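Long-range contacts in transcriptional regulator, AraC family (Pseudomonas putida, PDB 3GRA), which probably regulates transcription by binding specific DNA sequences through an AraC-type domain absent here, this chain being its DJ-1/PfpI-like domain: residues Phe16-Phe21 and Leu55-Val60; Phe10-His15 and Val76-Leu81; Asp121-Ser126 and Asp152-Ser157; Gly110-Gly115 and Arg132-Glu137; Leu33-Ser38 and Asp178-Gly183. All blocks are in the same frame, centred on the assembly; numbering follows the deposited sequence.

Interaction 1: residues Phe16-Phe21 and Leu55-Val60; sequences FSMASF and LGLELV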
# COMPACT_ATOMS: atom_id res chain seq x y z
N PHE A 16 -2.38 -3.75 8.91
CA PHE A 16 -3.33 -3.03 8.06
C PHE A 16 -3.14 -3.43 6.60
O PHE A 16 -2.02 -3.67 6.14
CB PHE A 16 -3.11 -1.52 8.20
CG PHE A 16 -1.81 -1.02 7.59
CD1 PHE A 16 -1.78 -0.59 6.26
CD2 PHE A 16 -0.64 -0.96 8.34
CE1 PHE A 16 -0.60 -0.10 5.69
CE2 PHE A 16 0.54 -0.47 7.79
CZ PHE A 16 0.57 -0.04 6.46
N SER A 17 -4.25 -3.52 5.87
CA SER A 17 -4.19 -3.85 4.45
C SER A 17 -3.35 -2.77 3.75
O SER A 17 -3.75 -1.61 3.67
CB SER A 17 -5.60 -3.87 3.89
OG SER A 17 -5.56 -3.92 2.48
N MSE A 18 -2.18 -3.13 3.26
CA MSE A 18 -1.33 -2.12 2.61
C MSE A 18 -1.89 -1.63 1.28
O MSE A 18 -1.75 -0.45 0.93
CB MSE A 18 0.09 -2.67 2.37
CG MSE A 18 0.99 -1.70 1.61
SE MSE A 18 1.58 -0.33 2.61
CE MSE A 18 3.15 -1.05 3.08
N ALA A 19 -2.52 -2.55 0.56
CA ALA A 19 -3.12 -2.25 -0.74
C ALA A 19 -4.31 -1.31 -0.59
O ALA A 19 -4.57 -0.48 -1.46
CB ALA A 19 -3.56 -3.55 -1.41
N SER A 20 -5.05 -1.45 0.52
CA SER A 20 -6.19 -0.58 0.75
C SER A 20 -5.66 0.82 1.00
O SER A 20 -6.12 1.80 0.41
CB SER A 20 -6.99 -1.05 1.98
OG SER A 20 -7.71 -2.22 1.68
N PHE A 21 -4.66 0.91 1.87
CA PHE A 21 -4.08 2.19 2.21
C PHE A 21 -3.38 2.91 1.05
O PHE A 21 -3.60 4.09 0.83
CB PHE A 21 -3.11 2.04 3.37
CG PHE A 21 -2.45 3.33 3.78
CD1 PHE A 21 -3.22 4.41 4.19
CD2 PHE A 21 -1.08 3.46 3.73
CE1 PHE A 21 -2.62 5.60 4.55
CE2 PHE A 21 -0.46 4.65 4.09
CZ PHE A 21 -1.23 5.73 4.50
N LEU A 55 1.93 -6.88 4.62
CA LEU A 55 2.96 -7.29 3.68
C LEU A 55 4.32 -7.47 4.37
O LEU A 55 5.31 -7.72 3.71
CB LEU A 55 3.09 -6.24 2.57
CG LEU A 55 1.95 -6.01 1.56
CD1 LEU A 55 2.39 -4.95 0.54
CD2 LEU A 55 1.61 -7.30 0.85
N GLY A 56 4.36 -7.33 5.69
CA GLY A 56 5.61 -7.48 6.41
C GLY A 56 6.43 -6.20 6.45
O GLY A 56 7.43 -6.11 7.18
N LEU A 57 6.02 -5.20 5.68
CA LEU A 57 6.71 -3.92 5.64
C LEU A 57 6.19 -2.95 6.69
O LEU A 57 5.01 -2.96 7.04
CB LEU A 57 6.53 -3.27 4.26
CG LEU A 57 7.36 -3.70 3.05
CD1 LEU A 57 7.87 -5.13 3.17
CD2 LEU A 57 6.49 -3.53 1.82
N GLU A 58 7.09 -2.11 7.19
CA GLU A 58 6.74 -1.10 8.17
C GLU A 58 6.74 0.27 7.50
O GLU A 58 7.61 0.56 6.68
CB GLU A 58 7.75 -1.10 9.31
CG GLU A 58 7.82 -2.40 10.10
CD GLU A 58 8.70 -2.26 11.33
OE1 GLU A 58 9.87 -1.88 11.19
OE2 GLU A 58 8.21 -2.53 12.45
N LEU A 59 5.76 1.10 7.83
CA LEU A 59 5.68 2.46 7.29
C LEU A 59 5.94 3.44 8.41
O LEU A 59 5.52 3.22 9.55
CB LEU A 59 4.29 2.77 6.74
CG LEU A 59 3.89 2.28 5.36
CD1 LEU A 59 3.80 0.78 5.37
CD2 LEU A 59 2.57 2.91 4.98
N VAL A 60 6.62 4.54 8.10
CA VAL A 60 6.86 5.54 9.13
C VAL A 60 5.55 6.32 9.27
O VAL A 60 4.88 6.62 8.28
CB VAL A 60 8.01 6.50 8.74
CG1 VAL A 60 8.20 7.55 9.84
CG2 VAL A 60 9.31 5.70 8.52
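Met18 and Leu59 lie at the heart of this contact, which joins the start of helix 18-34 to the antiparallel pair of strands 50-52 and 58-60, an excursion from the main sheet of the DJ-1/PfpI-like domain. It illustrates how a small hairpin is fastened to a helix largely by apolar side chains, with Asp54 of the turn adding a hydrogen bond to Met18 N. Met18, modelled as selenomethionine, has its CG anti to the backbone N (chi1 176°), which sends the chain across toward the hairpin; bends at chi2 and chi3 then let it serve two partners. Its first carbons meet Leu55 at about a right angle, CG lying 3.7 Å from Leu55 CD1. Farther out, Met18 and Leu59 approach tip to tip, with Met18 SE 3.7 Å from Leu59 CD1. The Met18 methyl is modelled still closer, too short to be trusted.

Leu59 is the knot of the cluster because its methyls divide between two rings: CD1, nearest Phe16, sits at that ring's edge, near its plane, and CD2, nearest Phe21, approaches as the two side chains slide past each other in opposite directions. The helix begins with Ser17 as N-cap, and Ser17 OG and Ser20 OG share a 2.9 Å hydrogen bond on the side turned from the hairpin. The second subunit continues the apolar patch: its Thr22 packs on Met18 and its Leu57 on Phe21, which places the contact at the dimer interface. The ring contacts of Leu59 are close, Phe16 CZ to Leu59 CD1 measuring 3.5 Å and Phe21 CE2 to Leu59 CD2 3.6 Å.

Interaction 2: residues Phe10-His15 and Val76-Leu81; sequences FILLEH and VVCGGL. With EDO (1,2-ethanediol), chain C.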
# COMPACT_ATOMS: atom_id res chain seq x y z
N PHE A 10 -4.93 8.99 8.32
CA PHE A 10 -5.18 7.56 8.34
C PHE A 10 -4.53 6.88 9.53
O PHE A 10 -3.31 6.88 9.67
CB PHE A 10 -4.63 6.92 7.06
CG PHE A 10 -5.24 7.45 5.79
CD1 PHE A 10 -6.32 6.81 5.21
CD2 PHE A 10 -4.70 8.58 5.16
CE1 PHE A 10 -6.86 7.28 4.01
CE2 PHE A 10 -5.23 9.06 3.97
CZ PHE A 10 -6.32 8.40 3.38
N ILE A 11 -5.34 6.28 10.40
CA ILE A 11 -4.79 5.56 11.54
C ILE A 11 -4.44 4.16 11.06
O ILE A 11 -5.32 3.37 10.71
CB ILE A 11 -5.80 5.47 12.71
CG1 ILE A 11 -6.12 6.87 13.24
CG2 ILE A 11 -5.19 4.65 13.85
CD1 ILE A 11 -7.22 6.90 14.25
N LEU A 12 -3.15 3.85 11.03
CA LEU A 12 -2.70 2.53 10.57
C LEU A 12 -2.58 1.59 11.74
O LEU A 12 -1.75 1.81 12.63
CB LEU A 12 -1.35 2.64 9.85
CG LEU A 12 -1.19 3.68 8.73
CD1 LEU A 12 0.22 3.57 8.17
CD2 LEU A 12 -2.23 3.46 7.61
N LEU A 13 -3.42 0.56 11.76
CA LEU A 13 -3.40 -0.44 12.82
C LEU A 13 -2.46 -1.56 12.41
O LEU A 13 -2.13 -1.71 11.22
CB LEU A 13 -4.81 -1.00 13.03
CG LEU A 13 -5.94 -0.02 13.38
CD1 LEU A 13 -7.23 -0.79 13.63
CD2 LEU A 13 -5.56 0.78 14.61
N GLU A 14 -2.01 -2.35 13.38
CA GLU A 14 -1.08 -3.42 13.06
C GLU A 14 -1.72 -4.37 12.04
O GLU A 14 -2.89 -4.72 12.16
CB GLU A 14 -0.70 -4.19 14.33
CG GLU A 14 0.74 -4.71 14.28
CD GLU A 14 0.97 -5.90 15.20
OE1 GLU A 14 0.22 -6.89 15.07
OE2 GLU A 14 1.89 -5.85 16.05
N HIS A 15 -0.93 -4.76 11.04
CA HIS A 15 -1.36 -5.67 9.98
C HIS A 15 -2.42 -5.07 9.06
O HIS A 15 -3.24 -5.78 8.48
CB HIS A 15 -1.88 -6.99 10.59
CG HIS A 15 -0.94 -7.60 11.58
ND1 HIS A 15 0.42 -7.67 11.37
CD2 HIS A 15 -1.16 -8.18 12.78
CE1 HIS A 15 1.00 -8.27 12.39
NE2 HIS A 15 0.06 -8.59 13.27
N VAL A 76 -9.59 8.33 9.13
CA VAL A 76 -9.86 7.00 8.63
C VAL A 76 -9.11 5.89 9.39
O VAL A 76 -7.90 5.97 9.59
CB VAL A 76 -9.47 6.90 7.14
CG1 VAL A 76 -10.01 5.61 6.54
CG2 VAL A 76 -10.00 8.11 6.38
N VAL A 77 -9.85 4.87 9.81
CA VAL A 77 -9.25 3.76 10.52
C VAL A 77 -8.94 2.67 9.50
O VAL A 77 -9.84 2.13 8.82
CB VAL A 77 -10.18 3.17 11.61
CG1 VAL A 77 -9.45 2.02 12.34
CG2 VAL A 77 -10.59 4.24 12.60
N CYS A 78 -7.66 2.36 9.37
CA CYS A 78 -7.21 1.36 8.43
C CYS A 78 -6.87 0.05 9.14
O CYS A 78 -5.97 -0.02 9.99
CB CYS A 78 -6.00 1.86 7.65
SG CYS A 78 -6.29 3.44 6.83
N GLY A 79 -7.61 -0.98 8.76
CA GLY A 79 -7.41 -2.30 9.33
C GLY A 79 -6.97 -3.28 8.27
O GLY A 79 -6.56 -2.90 7.18
N GLY A 80 -7.06 -4.56 8.61
CA GLY A 80 -6.66 -5.61 7.70
C GLY A 80 -7.15 -6.93 8.22
O GLY A 80 -7.69 -7.00 9.32
N LEU A 81 -6.95 -7.98 7.44
CA LEU A 81 -7.38 -9.33 7.78
C LEU A 81 -6.88 -9.79 9.15
O LEU A 81 -7.65 -10.27 9.97
CB LEU A 81 -6.89 -10.32 6.72
CG LEU A 81 -7.19 -11.78 7.06
CD1 LEU A 81 -8.70 -11.98 7.12
CD2 LEU A 81 -6.56 -12.70 6.01
C1 EDO C . -1.76 0.86 15.87
O1 EDO C . -1.72 2.14 15.25
C2 EDO C . -0.33 0.25 15.95
O2 EDO C . 0.64 1.16 15.37
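The Phe10 ring presents its edge to Cys78: the sulfur lies near the ring plane, with Phe10 CD1 and Cys78 SG 3.7 Å apart, a Cys sulfur-aromatic contact. Val76 CB meets the same ring obliquely, the two side chains lying side by side and pointing the same way, and the ring of Phe21 packs edge-to-face with Phe10. The Phe10 CG stands beside the backbone N (chi1 -60°), which lays CD1 along the neighbouring strand between Val76 and Cys78.

Beneath the side chains is a textbook parallel ladder. Strands 6-12 and 74-78 are neighbours inside the sheet of this alpha/beta fold, and each residue bridges its counterpart in register: Phe10 with Val76, Ile11 with Val77, Leu12 with Cys78. Ile11 is gripped twice, its N donating to Val76 O at 2.7 Å and its O accepting from Cys78 N at 2.9 Å, and Cys78 likewise, its O accepting from Leu13 N at 3.2 Å as the strands end. Phe10, Leu12, Val76 and Cys78 face helix 18-34, whereas Val77 on the other face packs on Phe113 and Leu114 of helix 110-117. Past the strands, Leu13 CD1 rests 3.8 Å from Val77 CG1, and Gly80 CA makes a CA-H...O contact of 3.5 Å with His15 O, where a side chain would collide with that oxygen. An ethanediol, probably from the crystallisation liquor, donates through its O1 to Leu12 O at 2.6 Å. Within the strands the peptide groups pair with one another, consistent with side chains apolar apart from the Cys78 thiol at the Phe10 edge.

Interaction 3: residues Asp121-Ser126 and Asp152-Ser157; sequences DDYGCS and DRDRLS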
# COMPACT_ATOMS: atom_id res chain seq x y z
N ASP A 121 -24.21 4.57 14.16
CA ASP A 121 -25.59 4.36 14.56
C ASP A 121 -26.52 5.02 13.56
O ASP A 121 -26.54 6.24 13.43
CB ASP A 121 -25.84 4.94 15.95
CG ASP A 121 -25.39 4.02 17.05
OD1 ASP A 121 -24.77 2.98 16.74
OD2 ASP A 121 -25.66 4.34 18.23
N ASP A 122 -27.27 4.18 12.86
CA ASP A 122 -28.22 4.62 11.85
C ASP A 122 -27.48 5.11 10.62
O ASP A 122 -27.83 6.12 10.00
CB ASP A 122 -29.11 5.72 12.42
CG ASP A 122 -30.35 5.95 11.60
OD1 ASP A 122 -31.03 4.95 11.26
OD2 ASP A 122 -30.66 7.12 11.29
N TYR A 123 -26.44 4.36 10.27
CA TYR A 123 -25.61 4.66 9.11
C TYR A 123 -25.35 3.37 8.35
O TYR A 123 -25.46 2.27 8.91
CB TYR A 123 -24.26 5.22 9.54
CG TYR A 123 -24.18 6.72 9.78
CD1 TYR A 123 -23.94 7.60 8.72
CD2 TYR A 123 -24.22 7.24 11.07
CE1 TYR A 123 -23.74 8.96 8.94
CE2 TYR A 123 -24.02 8.60 11.31
CZ TYR A 123 -23.77 9.45 10.24
OH TYR A 123 -23.50 10.79 10.47
N GLY A 124 -25.02 3.50 7.08
CA GLY A 124 -24.71 2.32 6.30
C GLY A 124 -23.19 2.26 6.30
O GLY A 124 -22.55 3.24 6.66
N CYS A 125 -22.63 1.12 5.94
CA CYS A 125 -21.18 0.98 5.88
C CYS A 125 -20.82 -0.29 5.13
O CYS A 125 -21.66 -1.16 4.90
CB CYS A 125 -20.56 0.93 7.28
SG CYS A 125 -20.75 -0.67 8.17
N SER A 126 -19.55 -0.38 4.77
CA SER A 126 -19.00 -1.54 4.08
C SER A 126 -17.92 -2.11 4.98
O SER A 126 -17.13 -1.37 5.58
CB SER A 126 -18.38 -1.14 2.73
OG SER A 126 -19.38 -0.93 1.76
N ASP A 152 -21.91 7.33 2.92
CA ASP A 152 -23.13 7.74 3.59
C ASP A 152 -22.86 8.96 4.45
O ASP A 152 -22.42 8.84 5.59
CB ASP A 152 -23.65 6.58 4.44
CG ASP A 152 -24.93 6.93 5.17
OD1 ASP A 152 -25.62 7.87 4.74
OD2 ASP A 152 -25.24 6.24 6.15
N ARG A 153 -23.11 10.14 3.88
CA ARG A 153 -22.91 11.40 4.59
C ARG A 153 -21.47 11.60 5.01
O ARG A 153 -20.58 11.74 4.17
CB ARG A 153 -23.85 11.46 5.80
CG ARG A 153 -25.30 11.62 5.38
CD ARG A 153 -26.26 11.32 6.50
NE ARG A 153 -26.39 9.89 6.74
CZ ARG A 153 -27.06 9.36 7.75
NH1 ARG A 153 -27.67 10.16 8.61
NH2 ARG A 153 -27.11 8.04 7.91
N ASP A 154 -21.24 11.61 6.32
CA ASP A 154 -19.90 11.79 6.86
C ASP A 154 -19.33 10.47 7.44
O ASP A 154 -18.57 10.48 8.40
CB ASP A 154 -19.90 12.90 7.92
CG ASP A 154 -20.92 12.66 8.99
OD1 ASP A 154 -21.70 11.69 8.87
OD2 ASP A 154 -20.94 13.44 9.97
N ARG A 155 -19.72 9.36 6.83
CA ARG A 155 -19.23 8.05 7.21
C ARG A 155 -18.86 7.29 5.93
O ARG A 155 -19.73 6.83 5.17
CB ARG A 155 -20.26 7.28 8.04
CG ARG A 155 -20.57 7.94 9.40
CD ARG A 155 -19.37 7.95 10.36
NE ARG A 155 -19.67 8.74 11.57
CZ ARG A 155 -19.51 10.07 11.66
NH1 ARG A 155 -19.04 10.77 10.64
NH2 ARG A 155 -19.86 10.70 12.77
N LEU A 156 -17.56 7.22 5.68
CA LEU A 156 -17.01 6.57 4.51
C LEU A 156 -16.31 5.24 4.88
O LEU A 156 -15.45 5.19 5.77
CB LEU A 156 -16.02 7.52 3.83
CG LEU A 156 -16.58 8.78 3.15
CD1 LEU A 156 -17.18 9.74 4.20
CD2 LEU A 156 -15.46 9.48 2.39
N SER A 157 -16.65 4.18 4.17
CA SER A 157 -16.04 2.90 4.50
C SER A 157 -15.87 2.00 3.30
O SER A 157 -16.64 2.09 2.34
CB SER A 157 -16.86 2.18 5.57
OG SER A 157 -18.15 1.85 5.09
O HOH W 1 -19.84 4.06 5.88
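A type II' beta turn, Asp152 to Arg155, links antiparallel strands 149-152 and 155-158 at one margin of the main sheet, and its side chains clasp Tyr123 of the weakly bonded strand 123-125. The principle is that of an aromatic ring clamped on both faces by arginines of one turn. Over one face lies the aliphatic part of Arg155, whose CG makes a CH-pi contact 3.5 Å from the Tyr123 ring centroid. The opposite face carries the Arg153 guanidinium, a cation-pi contact set off-centre, with CZ 4.0 Å from that centroid and the two planes 31° apart. The ring is anchored at its end as well, since Tyr123 OH donates to Asp154 OD1 at 2.6 Å, which accepts with its syn lone pair.

Asp152 holds the other half of the clamp. Arg153 grips it side-on with two nitrogens, NE to OD1 at 2.9 Å and NH2 to OD2, a salt bridge that fixes the guanidinium over the ring. Asp152 OD2 also accepts from Gly124 N at 2.9 Å, the two donors reaching it from opposite faces of the carboxylate plane. Arg153 NH2 is shared in turn, giving a second bond to Asp122 O in the carbonyl plane. Strand 142-144 backs this edge, pairing its Arg143 with the Tyr123 backbone, while Arg155 NE is occupied by Val119 O.

Where the strands run on, a water spans Gly124 O, Ser157 OG and, weakly, Arg155 O. Ser157 OG, turned between its own backbone N and carbonyl carbon (chi1 64°), accepts from Ser126 N at 2.7 Å.

Interaction 4: residues Gly110-Gly115 and Arg132-Glu137; sequences GAWFLG and RASLSE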
# COMPACT_ATOMS: atom_id res chain seq x y z
N GLY A 110 -12.03 -1.47 9.19
CA GLY A 110 -12.04 -0.32 10.09
C GLY A 110 -13.44 0.04 10.55
O GLY A 110 -13.62 0.63 11.62
N ALA A 111 -14.45 -0.30 9.76
CA ALA A 111 -15.81 0.01 10.12
C ALA A 111 -16.17 -0.74 11.39
O ALA A 111 -17.04 -0.31 12.15
CB ALA A 111 -16.76 -0.35 9.00
N TRP A 112 -15.52 -1.87 11.64
CA TRP A 112 -15.81 -2.60 12.88
C TRP A 112 -15.55 -1.65 14.07
O TRP A 112 -16.36 -1.58 15.00
CB TRP A 112 -14.91 -3.83 13.01
CG TRP A 112 -15.25 -4.69 14.20
CD1 TRP A 112 -16.25 -5.62 14.29
CD2 TRP A 112 -14.61 -4.67 15.48
NE1 TRP A 112 -16.27 -6.17 15.55
CE2 TRP A 112 -15.27 -5.61 16.30
CE3 TRP A 112 -13.54 -3.94 16.02
CZ2 TRP A 112 -14.89 -5.85 17.62
CZ3 TRP A 112 -13.16 -4.18 17.33
CH2 TRP A 112 -13.83 -5.13 18.12
N PHE A 113 -14.45 -0.91 14.01
CA PHE A 113 -14.06 0.03 15.06
C PHE A 113 -15.00 1.21 15.17
O PHE A 113 -15.32 1.66 16.27
CB PHE A 113 -12.62 0.49 14.81
CG PHE A 113 -11.60 -0.61 14.94
CD1 PHE A 113 -11.16 -1.03 16.19
CD2 PHE A 113 -11.09 -1.25 13.81
CE1 PHE A 113 -10.21 -2.04 16.31
CE2 PHE A 113 -10.15 -2.27 13.93
CZ PHE A 113 -9.71 -2.66 15.18
N LEU A 114 -15.43 1.74 14.04
CA LEU A 114 -16.38 2.84 14.04
C LEU A 114 -17.68 2.30 14.62
O LEU A 114 -18.43 3.01 15.28
CB LEU A 114 -16.62 3.33 12.61
CG LEU A 114 -15.56 4.26 11.99
CD1 LEU A 114 -14.16 3.78 12.30
CD2 LEU A 114 -15.81 4.35 10.48
N GLY A 115 -17.94 1.02 14.37
CA GLY A 115 -19.15 0.39 14.88
C GLY A 115 -19.15 0.30 16.40
O GLY A 115 -20.10 0.72 17.05
N ARG A 132 -18.23 -9.03 9.51
CA ARG A 132 -19.61 -8.60 9.37
C ARG A 132 -20.49 -9.07 10.52
O ARG A 132 -21.28 -8.29 11.07
CB ARG A 132 -20.17 -9.13 8.04
CG ARG A 132 -21.51 -8.56 7.61
CD ARG A 132 -22.07 -9.36 6.43
NE ARG A 132 -21.12 -9.43 5.32
CZ ARG A 132 -20.97 -10.48 4.52
NH1 ARG A 132 -21.70 -11.57 4.71
NH2 ARG A 132 -20.08 -10.44 3.52
N ALA A 133 -20.36 -10.33 10.91
CA ALA A 133 -21.18 -10.86 11.99
C ALA A 133 -20.95 -10.10 13.31
O ALA A 133 -21.91 -9.71 13.98
CB ALA A 133 -20.91 -12.36 12.18
N SER A 134 -19.69 -9.89 13.67
CA SER A 134 -19.35 -9.18 14.90
C SER A 134 -19.86 -7.74 14.90
O SER A 134 -20.35 -7.26 15.92
CB SER A 134 -17.84 -9.17 15.11
OG SER A 134 -17.32 -10.48 15.06
N LEU A 135 -19.73 -7.06 13.76
CA LEU A 135 -20.17 -5.67 13.62
C LEU A 135 -21.67 -5.51 13.86
O LEU A 135 -22.11 -4.52 14.45
CB LEU A 135 -19.82 -5.13 12.23
CG LEU A 135 -20.37 -3.73 11.88
CD1 LEU A 135 -19.95 -2.74 12.96
CD2 LEU A 135 -19.84 -3.30 10.52
N SER A 136 -22.44 -6.48 13.39
CA SER A 136 -23.89 -6.46 13.55
C SER A 136 -24.26 -6.77 15.00
O SER A 136 -25.19 -6.20 15.55
CB SER A 136 -24.54 -7.49 12.63
OG SER A 136 -24.29 -7.21 11.26
N GLU A 137 -23.50 -7.68 15.60
CA GLU A 137 -23.73 -8.09 16.99
C GLU A 137 -23.42 -6.96 17.97
O GLU A 137 -24.14 -6.78 18.95
CB GLU A 137 -22.86 -9.31 17.33
CG GLU A 137 -23.46 -10.64 16.91
CD GLU A 137 -22.44 -11.77 16.87
OE1 GLU A 137 -21.58 -11.83 17.78
OE2 GLU A 137 -22.51 -12.60 15.95
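Helices 110-117 and 132-138 pack side by side and nearly parallel on the flank of the domain, brought together chiefly by Trp112 and Leu135. Their short segments run 11° apart, with axes 9.4 Å apart at closest approach. Trp112 meets the partner helix with the edge of its indole: NE1 lies 3.4 Å from Ser134 CB, and CD1 is 3.8 Å from Leu135 N, both partners near the ring plane. The indole is directed there by a CG anti to the backbone N (chi1 -175°). In its own helix, Trp112 CE3 sits over the centre of the Phe113 ring, which is likely to limit the indole's tilt.

In this DJ-1/PfpI-like domain, of the class I glutamine amidotransferase-like group, helix 110-117 follows the inner strand 103-107 of the sheet, and helix 132-138 lies alongside it after the short strand 123-125. Glycine makes that approach possible. Leu135 CD1 rests 3.8 Å from Gly115 CA, exactly where a side chain on Gly115 would clash. The same methyl reaches Ala111 O, while Cys125 and Ile144 also touch the Leu135 side chain. An alanine in place of Trp112 is likely to open a gap beside Ser134 and Leu135 and to leave the Phe113 face without its covering indole. The indole nitrogen is buried by the contact and finds no hydrogen-bonding partner in the model; a bound magnesium ion lies about 8 Å from the Trp112 side chain.

Interaction 5: residues Leu33-Ser38 and Asp178-Gly183; sequences LLRADS and DGLAEG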
# COMPACT_ATOMS: atom_id res chain seq x y z
N LEU A 33 -2.03 16.08 -8.03
CA LEU A 33 -1.22 16.16 -9.24
C LEU A 33 -1.91 17.02 -10.31
O LEU A 33 -1.25 17.73 -11.06
CB LEU A 33 -0.97 14.76 -9.79
CG LEU A 33 0.35 14.53 -10.53
CD1 LEU A 33 1.40 14.11 -9.52
CD2 LEU A 33 0.19 13.45 -11.59
N LEU A 34 -3.24 16.93 -10.36
CA LEU A 34 -4.04 17.67 -11.33
C LEU A 34 -4.62 18.96 -10.75
O LEU A 34 -4.90 19.91 -11.49
CB LEU A 34 -5.18 16.78 -11.83
CG LEU A 34 -4.77 15.42 -12.39
CD1 LEU A 34 -6.01 14.60 -12.70
CD2 LEU A 34 -3.93 15.61 -13.63
N ARG A 35 -4.81 18.98 -9.44
CA ARG A 35 -5.34 20.16 -8.75
C ARG A 35 -4.57 20.33 -7.45
O ARG A 35 -4.77 19.58 -6.49
CB ARG A 35 -6.82 19.97 -8.44
CG ARG A 35 -7.47 21.17 -7.77
CD ARG A 35 -8.88 20.82 -7.32
NE ARG A 35 -9.59 21.93 -6.70
CZ ARG A 35 -9.23 22.53 -5.57
NH1 ARG A 35 -8.14 22.11 -4.92
NH2 ARG A 35 -9.95 23.53 -5.08
N ALA A 36 -3.68 21.32 -7.42
CA ALA A 36 -2.84 21.60 -6.26
C ALA A 36 -3.57 21.74 -4.93
O ALA A 36 -4.68 22.26 -4.87
CB ALA A 36 -2.00 22.85 -6.53
N ASP A 37 -2.89 21.29 -3.87
CA ASP A 37 -3.38 21.31 -2.50
C ASP A 37 -4.87 21.03 -2.31
O ASP A 37 -5.57 21.75 -1.59
CB ASP A 37 -3.01 22.64 -1.81
CG ASP A 37 -3.57 23.84 -2.52
OD1 ASP A 37 -4.81 23.88 -2.73
OD2 ASP A 37 -2.78 24.75 -2.86
N SER A 38 -5.35 19.98 -2.96
CA SER A 38 -6.75 19.61 -2.80
C SER A 38 -6.86 18.83 -1.49
O SER A 38 -7.85 18.93 -0.78
CB SER A 38 -7.20 18.73 -3.97
OG SER A 38 -7.06 19.41 -5.20
N ASP A 178 -17.02 15.75 -10.70
CA ASP A 178 -16.82 14.56 -11.51
C ASP A 178 -15.59 14.77 -12.39
O ASP A 178 -14.87 13.82 -12.71
CB ASP A 178 -18.05 14.30 -12.39
CG ASP A 178 -19.35 14.33 -11.60
OD1 ASP A 178 -19.53 13.46 -10.72
OD2 ASP A 178 -20.20 15.21 -11.88
N GLY A 179 -15.35 16.02 -12.77
CA GLY A 179 -14.22 16.34 -13.62
C GLY A 179 -12.89 15.88 -13.07
O GLY A 179 -12.13 15.21 -13.78
N LEU A 180 -12.59 16.22 -11.82
CA LEU A 180 -11.32 15.83 -11.21
C LEU A 180 -11.25 14.32 -11.02
O LEU A 180 -10.27 13.68 -11.40
CB LEU A 180 -11.15 16.53 -9.86
CG LEU A 180 -9.73 16.55 -9.29
CD1 LEU A 180 -8.83 17.32 -10.24
CD2 LEU A 180 -9.73 17.21 -7.93
N ALA A 181 -12.30 13.74 -10.44
CA ALA A 181 -12.35 12.30 -10.19
C ALA A 181 -12.17 11.50 -11.47
O ALA A 181 -11.43 10.51 -11.49
CB ALA A 181 -13.67 11.93 -9.52
N GLU A 182 -12.84 11.92 -12.53
CA GLU A 182 -12.75 11.23 -13.81
C GLU A 182 -11.31 11.33 -14.31
O GLU A 182 -10.78 10.38 -14.89
CB GLU A 182 -13.70 11.87 -14.83
CG GLU A 182 -13.80 11.10 -16.14
CD GLU A 182 -14.47 11.90 -17.26
OE1 GLU A 182 -14.75 11.30 -18.32
OE2 GLU A 182 -14.70 13.11 -17.08
N GLY A 183 -10.68 12.48 -14.08
CA GLY A 183 -9.31 12.67 -14.52
C GLY A 183 -8.33 11.83 -13.71
O GLY A 183 -7.35 11.31 -14.25
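Leu180 is the centre of the apolar part of this surface contact, CD1 touching both Leu34 and Arg35, CD2 Arg35. Leu180 CD1 lies 4.0 Å from Leu34 CB and 3.8 Å from Arg35 CB. The other methyl, CD2, is 3.8 Å from Arg35 CD, and the arginine's aliphatic stem crosses the leucine at about a right angle. Leu34 uses its own tip: CD1 packs 3.8 Å from the carbonyl carbon of Gly183, a residue whose lack of a side chain suits so close an approach.

The example is of a helix end laid against a second helix. Arg35 is the first residue to leave helix 18-34, and helix 178-188, near the end of this chain, receives it, with helix 161-176 adjoining through Tyr176.

Hydrogen bonds tie Arg35 and Ser38 together; Ser38 N is also bonded to Asn32 OD1. Arg35 NH1 donates to Ser38 OG at 2.9 Å, and Ser38 OG donates in turn to Arg35 O at 2.6 Å, from above the carbonyl plane. The Arg35 stem is stretched from CG to NE before its guanidinium turns to the serine. A serine here, lacking the stem, would probably leave Leu180 CD2 less covered and Ser38 OG without its guanidinium donor.

In the fold
Interactions 1 and 2 abut, with a probable hydrogen bond from Ser17 N to Gly79 O at 2.7 Å and the Phe21 ring packed on Phe10. Interaction 2 reaches interaction 4 through the other sheet face, Val77 CG2 standing 3.6 Å from Leu114 CD1, and through Leu13, just past the strand, which packs on Phe113. Interaction 4 then touches interaction 3, whose Cys125 SG lies 3.6 Å from Leu135 CD2. Packing thus runs unbroken from the dimer interface to the far margin of the sheet. Interaction 5 stands apart, its centre about 25 Å from that of interaction 1. Asp91, seen to bind magnesium in a structure of this protein though not in this chain, has its side chain about 7 Å from that of Trp112.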